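Local coordinates for protein Baccell_00875 (Bacteroides cellulosilyticus DSM 14838, PDB 5NO8) that is a polysaccharide lyase that probably removes the L-rhamnose caps linked to glucuronic acid on complex arabinogalactan proteins, at residues V29-I40 against R116-E125; I197-R205 against Y661-E671. One frame throughout, in Å; residues are numbered along the deposited sequence. Where two conformers were deposited one is given.

Contact 1: residues V29-I40 against R116-E125; sequences VEMRINPSTGAI and REIKQGDLVE
Arg116 grips the carbonyl of Gly38 end-on. NH1 and NH2 both donate to Gly38 O, at 2.8 Å from NH1 and 2.9 Å from NH2. The oxygen lies in the guanidinium plane. Both bonds are bent, as expected when two nitrogens share one acceptor. NH1 also bonds Gly100 O. Arg116 NE turns to Glu125 OE2 at 2.9 Å, a salt bridge also in that plane. The group is therefore held flat from two edges. Glu125 OE1 in turn accepts from Trp237, Trp72 and Tyr127.

At the other end Val29 N donates to Gly121 O at 2.9 Å, almost straight at 171°. Gly121 sits in the type I' turn of the hairpin 110-119/122-131. The segment 29-40 is part of a second, two-stranded hairpin, 29-33/40-45. It packs across one face of the sheet that holds the first, its strand 29-33 at 57° to 122-125.

Apolar groups fill the middle. Ile40 CG1 lies over one face of the Arg116 guanidinium, offset toward the rim. Ile40 CD1 meets Leu123 CD2 tip to tip at 3.9 Å. Val29 CG1, anti to the backbone N (chi1 178°), reaches Leu123 CB at 4.1 Å.

Contact 2: residues I197-R205 against Y661-E671; sequences IRNYEIWER and YPYKIDGVKAE
Asp666 closes one end of the contact with its carboxylate. OD1 accepts from Glu204 N at 2.8 Å and OD2 from Arg205 N at 3.0 Å, both on the syn side. An alanine here would remove both acceptors and is likely to leave these two backbone N-H groups without their mates. Between the ends the chains pair as parallel strands. Ile202 N donates to Lys664 O at 3.1 Å, and Asp666 N to Ile202 O at 2.8 Å. Tyr663 N meets Tyr200 O nearly head-on at 2.9 Å.

At the far end Arg198 makes a cation-pi contact with Tyr663. Its CZ stands 4.3 Å from the ring centroid. The planes are 81° apart, so the guanidinium comes down edge first, NH1 over the ring centre. Lys664 CG lies against the opposite face, toward its rim. Tyr663 CG is anti to the backbone N (chi1 172°), which swings the ring under Arg198. Pro662 packs on one face of the Tyr200 ring.

Further out, Leu222 O holds Arg198 NE, and Asp141 takes both Tyr663 OH and Lys664 NZ. A water joins Glu201 OE1 to Gly667 N, while Tyr76 OH bonds Glu201 OE2. The type I' turn 665-668 carries Asp666, and strand 664-665 extends the sheet containing 199-203. The negative charge of Asp666 is probably stabilised by the two backbone N-H groups it accepts from.

Overall arrangement
Contact 1 and contact 2 lie in series along the chain. Their centres are 26 Å apart and their nearest atoms about 10 Å, so they do not touch. The centre of contact 1 lies about 30 Å, and that of contact 2 about 15 Å, from the centre of the chain. Contact 1 joins two hairpins of the N-terminal beta region. Contact 2 ties a strand of the beta region to the C-terminal part of the chain, across 455 intervening residues rich in helix. A bound glycerol, probably from the crystallisation liquor, is about 4 Å from the side chain of Lys664 in contact 2 and may mark a pocket.

Contact 1: residues V29-I40 against R116-E125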
loop_
_atom_site.group_PDB
_atom_site.type_symbol
_atom_site.label_atom_id
_atom_site.label_comp_id
_atom_site.label_asym_id
_atom_site.label_seq_id
_atom_site.Cartn_x
_atom_site.Cartn_y
_atom_site.Cartn_z
ATOM N N VAL A 29 21.622 -13.941 -13.377
ATOM C CA VAL A 29 21.362 -14.313 -12.020
ATOM C C VAL A 29 22.480 -15.227 -11.505
ATOM O O VAL A 29 22.890 -16.169 -12.211
ATOM C CB VAL A 29 20.007 -15.043 -11.893
ATOM C CG1 VAL A 29 19.789 -15.472 -10.454
ATOM C CG2 VAL A 29 18.865 -14.135 -12.345
ATOM N N GLU A 30 22.949 -14.934 -10.300
ATOM C CA GLU A 30 23.867 -15.790 -9.570
ATOM C C GLU A 30 23.272 -16.109 -8.206
ATOM O O GLU A 30 22.505 -15.325 -7.642
ATOM C CB GLU A 30 25.234 -15.127 -9.426
ATOM C CG GLU A 30 25.899 -14.840 -10.770
ATOM C CD GLU A 30 27.341 -14.336 -10.656
ATOM O OE1 GLU A 30 27.658 -13.564 -9.729
ATOM O OE2 GLU A 30 28.159 -14.691 -11.536
ATOM N N MET A 31 23.619 -17.274 -7.684
ATOM C CA MET A 31 23.013 -17.756 -6.459
ATOM C C MET A 31 23.986 -18.539 -5.622
ATOM O O MET A 31 24.959 -19.057 -6.137
ATOM C CB MET A 31 21.776 -18.602 -6.770
ATOM C CG MET A 31 21.785 -19.278 -8.138
ATOM S SD MET A 31 20.510 -20.535 -8.300
ATOM C CE MET A 31 19.144 -19.467 -8.232
ATOM N N ARG A 32 23.724 -18.571 -4.327
ATOM C CA ARG A 32 24.349 -19.517 -3.416
ATOM C C ARG A 32 23.228 -20.392 -2.882
ATOM O O ARG A 32 22.178 -19.888 -2.456
ATOM C CB ARG A 32 25.033 -18.802 -2.258
ATOM N N ILE A 33 23.446 -21.687 -2.914
ATOM C CA ILE A 33 22.490 -22.662 -2.435
ATOM C C ILE A 33 22.947 -23.166 -1.085
ATOM O O ILE A 33 24.135 -23.511 -0.915
ATOM C CB ILE A 33 22.426 -23.865 -3.402
ATOM C CG1 ILE A 33 22.145 -23.435 -4.850
ATOM C CG2 ILE A 33 21.436 -24.898 -2.924
ATOM C CD1 ILE A 33 20.858 -22.704 -5.058
ATOM N N ASN A 34 22.031 -23.225 -0.119
ATOM C CA ASN A 34 22.322 -23.768 1.198
ATOM C C ASN A 34 22.548 -25.293 1.038
ATOM O O ASN A 34 21.655 -26.008 0.598
ATOM C CB ASN A 34 21.143 -23.458 2.143
ATOM C CG ASN A 34 21.374 -23.918 3.552
ATOM O OD1 ASN A 34 21.805 -25.052 3.789
ATOM N ND2 ASN A 34 21.052 -23.062 4.508
ATOM N N PRO A 35 23.742 -25.797 1.404
ATOM C CA PRO A 35 24.012 -27.228 1.198
ATOM C C PRO A 35 23.262 -28.191 2.117
ATOM O O PRO A 35 23.197 -29.393 1.791
ATOM C CB PRO A 35 25.544 -27.338 1.433
ATOM C CG PRO A 35 25.847 -26.240 2.362
ATOM C CD PRO A 35 24.895 -25.109 2.020
ATOM N N SER A 36 22.693 -27.702 3.220
ATOM C CA SER A 36 21.925 -28.542 4.144
ATOM C C SER A 36 20.424 -28.564 3.859
ATOM O O SER A 36 19.764 -29.565 4.179
ATOM C CB SER A 36 22.117 -28.077 5.580
ATOM O OG SER A 36 23.485 -28.041 5.939
ATOM N N THR A 37 19.878 -27.453 3.341
ATOM C CA THR A 37 18.430 -27.365 3.066
ATOM C C THR A 37 18.079 -27.405 1.588
ATOM O O THR A 37 16.961 -27.731 1.251
ATOM C CB THR A 37 17.810 -26.078 3.679
ATOM O OG1 THR A 37 18.329 -24.942 3.011
ATOM C CG2 THR A 37 18.067 -25.940 5.178
ATOM N N GLY A 38 19.026 -27.059 0.712
ATOM C CA GLY A 38 18.769 -26.891 -0.697
ATOM C C GLY A 38 18.116 -25.574 -1.106
ATOM O O GLY A 38 17.884 -25.365 -2.290
ATOM N N ALA A 39 17.831 -24.699 -0.144
ATOM C CA ALA A 39 17.263 -23.380 -0.439
ATOM C C ALA A 39 18.265 -22.461 -1.129
ATOM O O ALA A 39 19.482 -22.621 -0.990
ATOM C CB ALA A 39 16.814 -22.705 0.835
ATOM N N ILE A 40 17.755 -21.473 -1.839
ATOM C CA ILE A 40 18.598 -20.395 -2.326
ATOM C C ILE A 40 18.842 -19.448 -1.181
ATOM O O ILE A 40 17.922 -18.790 -0.713
ATOM C CB ILE A 40 17.973 -19.661 -3.518
ATOM C CG1 ILE A 40 17.837 -20.634 -4.672
ATOM C CG2 ILE A 40 18.827 -18.435 -3.887
ATOM C CD1 ILE A 40 17.034 -20.129 -5.846
ATOM N N ARG A 116 16.546 -26.545 -11.025
ATOM C CA ARG A 116 16.972 -25.196 -11.355
ATOM C C ARG A 116 17.913 -25.182 -12.545
ATOM O O ARG A 116 18.771 -26.056 -12.669
ATOM C CB ARG A 116 17.706 -24.577 -10.194
ATOM C CG ARG A 116 16.852 -24.433 -8.960
ATOM C CD ARG A 116 17.697 -24.111 -7.748
ATOM N NE ARG A 116 16.846 -23.992 -6.569
ATOM C CZ ARG A 116 17.101 -24.486 -5.365
ATOM N NH1 ARG A 116 18.201 -25.182 -5.115
ATOM N NH2 ARG A 116 16.234 -24.264 -4.373
ATOM N N GLU A 117 17.746 -24.189 -13.403
ATOM C CA GLU A 117 18.709 -23.954 -14.471
ATOM C C GLU A 117 18.853 -22.485 -14.762
ATOM O O GLU A 117 17.938 -21.718 -14.537
ATOM C CB GLU A 117 18.489 -24.842 -15.700
ATOM C CG GLU A 117 17.311 -24.638 -16.595
ATOM C CD GLU A 117 17.338 -25.637 -17.771
ATOM O OE1 GLU A 117 18.260 -25.580 -18.629
ATOM O OE2 GLU A 117 16.436 -26.495 -17.841
ATOM N N ILE A 118 20.066 -22.078 -15.138
ATOM C CA ILE A 118 20.303 -20.705 -15.530
ATOM C C ILE A 118 20.295 -20.782 -17.049
ATOM O O ILE A 118 21.124 -21.488 -17.629
ATOM C CB ILE A 118 21.651 -20.162 -15.036
ATOM C CG1 ILE A 118 21.782 -20.256 -13.510
ATOM C CG2 ILE A 118 21.845 -18.726 -15.518
ATOM C CD1 ILE A 118 20.874 -19.345 -12.720
ATOM N N LYS A 119 19.358 -20.090 -17.679
ATOM C CA LYS A 119 19.153 -20.136 -19.136
ATOM C C LYS A 119 19.188 -18.697 -19.663
ATOM O O LYS A 119 18.312 -17.900 -19.346
ATOM C CB LYS A 119 17.808 -20.791 -19.482
ATOM N N GLN A 120 20.231 -18.358 -20.422
ATOM C CA GLN A 120 20.402 -16.989 -20.977
ATOM C C GLN A 120 20.381 -15.960 -19.853
ATOM O O GLN A 120 19.682 -14.944 -19.962
ATOM C CB GLN A 120 19.266 -16.621 -21.955
ATOM C CG GLN A 120 18.793 -17.690 -22.926
ATOM C CD GLN A 120 19.665 -17.816 -24.156
ATOM O OE1 GLN A 120 20.060 -18.919 -24.529
ATOM N NE2 GLN A 120 19.955 -16.690 -24.806
ATOM N N GLY A 121 21.048 -16.266 -18.747
ATOM C CA GLY A 121 21.092 -15.372 -17.583
ATOM C C GLY A 121 19.894 -15.391 -16.635
ATOM O O GLY A 121 19.932 -14.757 -15.585
ATOM N N ASP A 122 18.830 -16.104 -16.982
ATOM C CA ASP A 122 17.653 -16.156 -16.125
ATOM C C ASP A 122 17.609 -17.473 -15.362
ATOM O O ASP A 122 17.937 -18.533 -15.915
ATOM C CB ASP A 122 16.413 -15.976 -16.961
ATOM C CG ASP A 122 16.397 -14.608 -17.696
ATOM O OD1 ASP A 122 17.278 -13.717 -17.472
ATOM O OD2 ASP A 122 15.486 -14.419 -18.487
ATOM N N LEU A 123 17.200 -17.390 -14.105
ATOM C CA LEU A 123 17.018 -18.575 -13.286
ATOM C C LEU A 123 15.629 -19.133 -13.608
ATOM O O LEU A 123 14.632 -18.422 -13.466
ATOM C CB LEU A 123 17.101 -18.233 -11.813
ATOM C CG LEU A 123 16.600 -19.266 -10.797
ATOM C CD1 LEU A 123 17.367 -20.581 -10.854
ATOM C CD2 LEU A 123 16.554 -18.643 -9.408
ATOM N N VAL A 124 15.576 -20.389 -14.030
ATOM C CA VAL A 124 14.331 -21.082 -14.259
ATOM C C VAL A 124 14.244 -22.161 -13.187
ATOM O O VAL A 124 15.155 -22.958 -13.047
ATOM C CB VAL A 124 14.267 -21.666 -15.673
ATOM C CG1 VAL A 124 12.937 -22.352 -15.894
ATOM C CG2 VAL A 124 14.498 -20.562 -16.726
ATOM N N GLU A 125 13.186 -22.132 -12.390
ATOM C CA GLU A 125 12.939 -23.145 -11.377
ATOM C C GLU A 125 11.660 -23.872 -11.673
ATOM O O GLU A 125 10.641 -23.230 -11.931
ATOM C CB GLU A 125 12.782 -22.502 -10.011
ATOM C CG GLU A 125 13.933 -21.645 -9.579
ATOM C CD GLU A 125 13.918 -21.486 -8.071
ATOM O OE1 GLU A 125 12.948 -20.864 -7.551
ATOM O OE2 GLU A 125 14.811 -22.051 -7.379
#

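Contact 2: residues I197-R205 against Y661-E671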
loop_
_atom_site.group_PDB
_atom_site.type_symbol
_atom_site.label_atom_id
_atom_site.label_comp_id
_atom_site.label_asym_id
_atom_site.label_seq_id
_atom_site.Cartn_x
_atom_site.Cartn_y
_atom_site.Cartn_z
ATOM N N ILE A 197 -0.053 -19.102 -9.172
ATOM C CA ILE A 197 0.022 -18.585 -7.811
ATOM C C ILE A 197 -1.300 -17.863 -7.560
ATOM O O ILE A 197 -1.684 -16.951 -8.308
ATOM C CB ILE A 197 1.230 -17.653 -7.593
ATOM C CG1 ILE A 197 2.546 -18.417 -7.708
ATOM C CG2 ILE A 197 1.158 -16.928 -6.240
ATOM C CD1 ILE A 197 2.722 -19.532 -6.698
ATOM N N ARG A 198 -2.006 -18.300 -6.524
ATOM C CA ARG A 198 -3.343 -17.792 -6.217
ATOM C C ARG A 198 -3.385 -16.705 -5.151
ATOM O O ARG A 198 -4.369 -15.992 -5.034
ATOM C CB ARG A 198 -4.282 -18.925 -5.821
ATOM C CG ARG A 198 -3.957 -19.508 -4.465
ATOM C CD ARG A 198 -5.101 -20.158 -3.714
ATOM N NE ARG A 198 -4.511 -20.866 -2.553
ATOM C CZ ARG A 198 -4.408 -20.400 -1.301
ATOM N NH1 ARG A 198 -4.900 -19.210 -0.942
ATOM N NH2 ARG A 198 -3.809 -21.155 -0.356
ATOM N N ASN A 199 -2.356 -16.631 -4.311
ATOM C CA ASN A 199 -2.316 -15.643 -3.247
ATOM C C ASN A 199 -0.928 -15.632 -2.634
ATOM O O ASN A 199 -0.019 -16.277 -3.138
ATOM C CB ASN A 199 -3.367 -15.967 -2.160
ATOM C CG ASN A 199 -4.032 -14.715 -1.634
ATOM O OD1 ASN A 199 -3.356 -13.737 -1.387
ATOM N ND2 ASN A 199 -5.376 -14.741 -1.493
ATOM N N TYR A 200 -0.745 -14.848 -1.592
ATOM C CA TYR A 200 0.475 -14.931 -0.813
ATOM C C TYR A 200 0.191 -14.747 0.669
ATOM O O TYR A 200 -0.840 -14.229 1.060
ATOM C CB TYR A 200 1.526 -13.936 -1.298
ATOM C CG TYR A 200 1.203 -12.479 -1.012
ATOM C CD1 TYR A 200 0.388 -11.763 -1.870
ATOM C CD2 TYR A 200 1.717 -11.826 0.112
ATOM C CE1 TYR A 200 0.109 -10.436 -1.647
ATOM C CE2 TYR A 200 1.439 -10.479 0.357
ATOM C CZ TYR A 200 0.609 -9.801 -0.520
ATOM O OH TYR A 200 0.292 -8.469 -0.344
ATOM N N GLU A 201 1.144 -15.190 1.476
ATOM C CA GLU A 201 1.081 -15.055 2.908
ATOM C C GLU A 201 2.290 -14.313 3.394
ATOM O O GLU A 201 3.311 -14.252 2.716
ATOM C CB GLU A 201 1.071 -16.420 3.569
ATOM C CG GLU A 201 -0.217 -17.170 3.362
ATOM C CD GLU A 201 -0.127 -18.592 3.875
ATOM O OE1 GLU A 201 -0.268 -18.768 5.101
ATOM O OE2 GLU A 201 0.122 -19.517 3.056
ATOM N N ILE A 202 2.162 -13.780 4.597
ATOM C CA ILE A 202 3.245 -13.076 5.256
ATOM C C ILE A 202 3.516 -13.813 6.557
ATOM O O ILE A 202 2.587 -14.127 7.323
ATOM C CB ILE A 202 2.888 -11.590 5.546
ATOM C CG1 ILE A 202 2.724 -10.789 4.264
ATOM C CG2 ILE A 202 3.940 -10.910 6.435
ATOM C CD1 ILE A 202 3.964 -10.613 3.439
ATOM N N TRP A 203 4.798 -14.053 6.820
ATOM C CA TRP A 203 5.243 -14.670 8.062
ATOM C C TRP A 203 6.210 -13.743 8.799
ATOM O O TRP A 203 6.847 -12.900 8.173
ATOM C CB TRP A 203 5.921 -16.032 7.793
ATOM C CG TRP A 203 5.021 -17.024 7.197
ATOM C CD1 TRP A 203 4.873 -17.305 5.878
ATOM C CD2 TRP A 203 4.108 -17.846 7.888
ATOM N NE1 TRP A 203 3.929 -18.285 5.708
ATOM C CE2 TRP A 203 3.428 -18.623 6.925
ATOM C CE3 TRP A 203 3.801 -18.021 9.239
ATOM C CZ2 TRP A 203 2.459 -19.570 7.272
ATOM C CZ3 TRP A 203 2.827 -18.913 9.581
ATOM C CH2 TRP A 203 2.169 -19.695 8.602
ATOM N N GLU A 204 6.280 -13.917 10.122
ATOM C CA GLU A 204 7.237 -13.214 11.013
ATOM C C GLU A 204 7.008 -11.695 11.134
ATOM O O GLU A 204 7.911 -10.859 10.933
ATOM C CB GLU A 204 8.675 -13.526 10.628
ATOM C CG GLU A 204 9.015 -15.006 10.623
ATOM C CD GLU A 204 8.916 -15.629 12.009
ATOM O OE1 GLU A 204 9.121 -14.904 13.002
ATOM O OE2 GLU A 204 8.612 -16.831 12.125
ATOM N N ARG A 205 5.784 -11.349 11.480
ATOM C CA ARG A 205 5.485 -9.995 11.928
ATOM C C ARG A 205 5.228 -9.992 13.435
ATOM O O ARG A 205 4.786 -10.997 14.011
ATOM C CB ARG A 205 4.283 -9.441 11.183
ATOM C CG ARG A 205 4.460 -9.413 9.670
ATOM C CD ARG A 205 5.671 -8.605 9.203
ATOM N NE ARG A 205 5.721 -7.202 9.663
ATOM C CZ ARG A 205 5.145 -6.150 9.063
ATOM N NH1 ARG A 205 4.414 -6.294 7.954
ATOM N NH2 ARG A 205 5.268 -4.923 9.598
ATOM N N TYR A 661 -4.524 -7.232 3.356
ATOM C CA TYR A 661 -4.571 -7.785 2.005
ATOM C C TYR A 661 -4.173 -9.275 1.819
ATOM O O TYR A 661 -4.848 -9.988 1.066
ATOM C CB TYR A 661 -3.778 -6.885 1.044
ATOM C CG TYR A 661 -3.914 -7.288 -0.391
ATOM C CD1 TYR A 661 -4.997 -6.857 -1.162
ATOM C CD2 TYR A 661 -2.992 -8.141 -0.989
ATOM C CE1 TYR A 661 -5.142 -7.277 -2.474
ATOM C CE2 TYR A 661 -3.128 -8.551 -2.305
ATOM C CZ TYR A 661 -4.204 -8.111 -3.036
ATOM O OH TYR A 661 -4.342 -8.526 -4.319
ATOM N N PRO A 662 -3.068 -9.717 2.437
ATOM C CA PRO A 662 -2.637 -11.097 2.160
ATOM C C PRO A 662 -3.648 -12.148 2.577
ATOM O O PRO A 662 -4.538 -11.872 3.371
ATOM C CB PRO A 662 -1.353 -11.251 2.980
ATOM C CG PRO A 662 -0.896 -9.863 3.241
ATOM C CD PRO A 662 -2.154 -9.050 3.376
ATOM N N TYR A 663 -3.462 -13.360 2.085
ATOM C CA TYR A 663 -4.325 -14.471 2.418
ATOM C C TYR A 663 -4.342 -14.698 3.921
ATOM O O TYR A 663 -5.403 -14.824 4.533
ATOM C CB TYR A 663 -3.828 -15.712 1.669
ATOM C CG TYR A 663 -4.497 -17.025 2.042
ATOM C CD1 TYR A 663 -5.861 -17.187 1.951
ATOM C CD2 TYR A 663 -3.729 -18.115 2.386
ATOM C CE1 TYR A 663 -6.472 -18.393 2.269
ATOM C CE2 TYR A 663 -4.295 -19.327 2.732
ATOM C CZ TYR A 663 -5.668 -19.477 2.669
ATOM O OH TYR A 663 -6.206 -20.700 3.025
ATOM N N LYS A 664 -3.146 -14.798 4.487
ATOM C CA LYS A 664 -2.941 -14.945 5.920
ATOM C C LYS A 664 -1.684 -14.221 6.334
ATOM O O LYS A 664 -0.792 -13.944 5.519
ATOM C CB LYS A 664 -2.803 -16.418 6.317
ATOM C CG LYS A 664 -4.070 -17.236 6.115
ATOM C CD LYS A 664 -3.889 -18.710 6.400
ATOM C CE LYS A 664 -5.230 -19.425 6.316
ATOM N NZ LYS A 664 -5.140 -20.887 6.556
ATOM N N ILE A 665 -1.648 -13.891 7.611
ATOM C CA ILE A 665 -0.485 -13.290 8.242
ATOM C C ILE A 665 -0.190 -14.108 9.485
ATOM O O ILE A 665 -1.004 -14.175 10.432
ATOM C CB ILE A 665 -0.766 -11.820 8.601
ATOM C CG1 ILE A 665 -1.063 -11.005 7.326
ATOM C CG2 ILE A 665 0.423 -11.233 9.368
ATOM C CD1 ILE A 665 -1.973 -9.827 7.566
ATOM N N ASP A 666 0.974 -14.776 9.482
ATOM C CA ASP A 666 1.366 -15.691 10.571
ATOM C C ASP A 666 0.285 -16.708 10.908
ATOM O O ASP A 666 0.055 -17.037 12.081
ATOM C CB ASP A 666 1.796 -14.907 11.824
ATOM C CG ASP A 666 3.208 -14.373 11.716
ATOM O OD1 ASP A 666 4.138 -15.152 11.389
ATOM O OD2 ASP A 666 3.376 -13.154 11.888
ATOM N N GLY A 667 -0.386 -17.204 9.868
ATOM C CA GLY A 667 -1.424 -18.212 10.016
ATOM C C GLY A 667 -2.824 -17.726 10.331
ATOM O O GLY A 667 -3.767 -18.539 10.381
ATOM N N VAL A 668 -2.965 -16.417 10.552
ATOM C CA VAL A 668 -4.235 -15.799 10.886
ATOM C C VAL A 668 -4.862 -15.320 9.582
ATOM O O VAL A 668 -4.238 -14.610 8.813
ATOM C CB VAL A 668 -4.028 -14.626 11.854
ATOM C CG1 VAL A 668 -5.328 -13.830 12.092
ATOM C CG2 VAL A 668 -3.447 -15.134 13.173
ATOM N N LYS A 669 -6.117 -15.667 9.378
ATOM C CA LYS A 669 -6.832 -15.274 8.162
ATOM C C LYS A 669 -6.910 -13.764 8.026
ATOM O O LYS A 669 -7.283 -13.078 8.994
ATOM C CB LYS A 669 -8.253 -15.843 8.179
ATOM C CG LYS A 669 -9.000 -15.637 6.850
ATOM C CD LYS A 669 -8.378 -16.434 5.726
ATOM C CE LYS A 669 -8.976 -16.150 4.357
ATOM N NZ LYS A 669 -8.220 -15.059 3.664
ATOM N N ALA A 670 -6.510 -13.238 6.869
ATOM C CA ALA A 670 -6.633 -11.809 6.599
ATOM C C ALA A 670 -7.693 -11.603 5.500
ATOM O O ALA A 670 -8.773 -12.213 5.606
ATOM C CB ALA A 670 -5.271 -11.187 6.305
ATOM N N GLU A 671 -7.426 -10.780 4.498
ATOM C CA GLU A 671 -8.437 -10.424 3.471
ATOM C C GLU A 671 -9.694 -9.833 4.119
ATOM O O GLU A 671 -10.818 -10.271 3.853
ATOM C CB GLU A 671 -8.749 -11.599 2.548
ATOM C CG GLU A 671 -7.489 -12.159 1.926
ATOM C CD GLU A 671 -7.734 -13.091 0.771
ATOM O OE1 GLU A 671 -7.947 -14.295 1.027
ATOM O OE2 GLU A 671 -7.772 -12.609 -0.372
HETATM O O HOH W 1 -4.671 -11.449 -1.282
HETATM O O HOH W 2 0.455 -16.917 7.129
#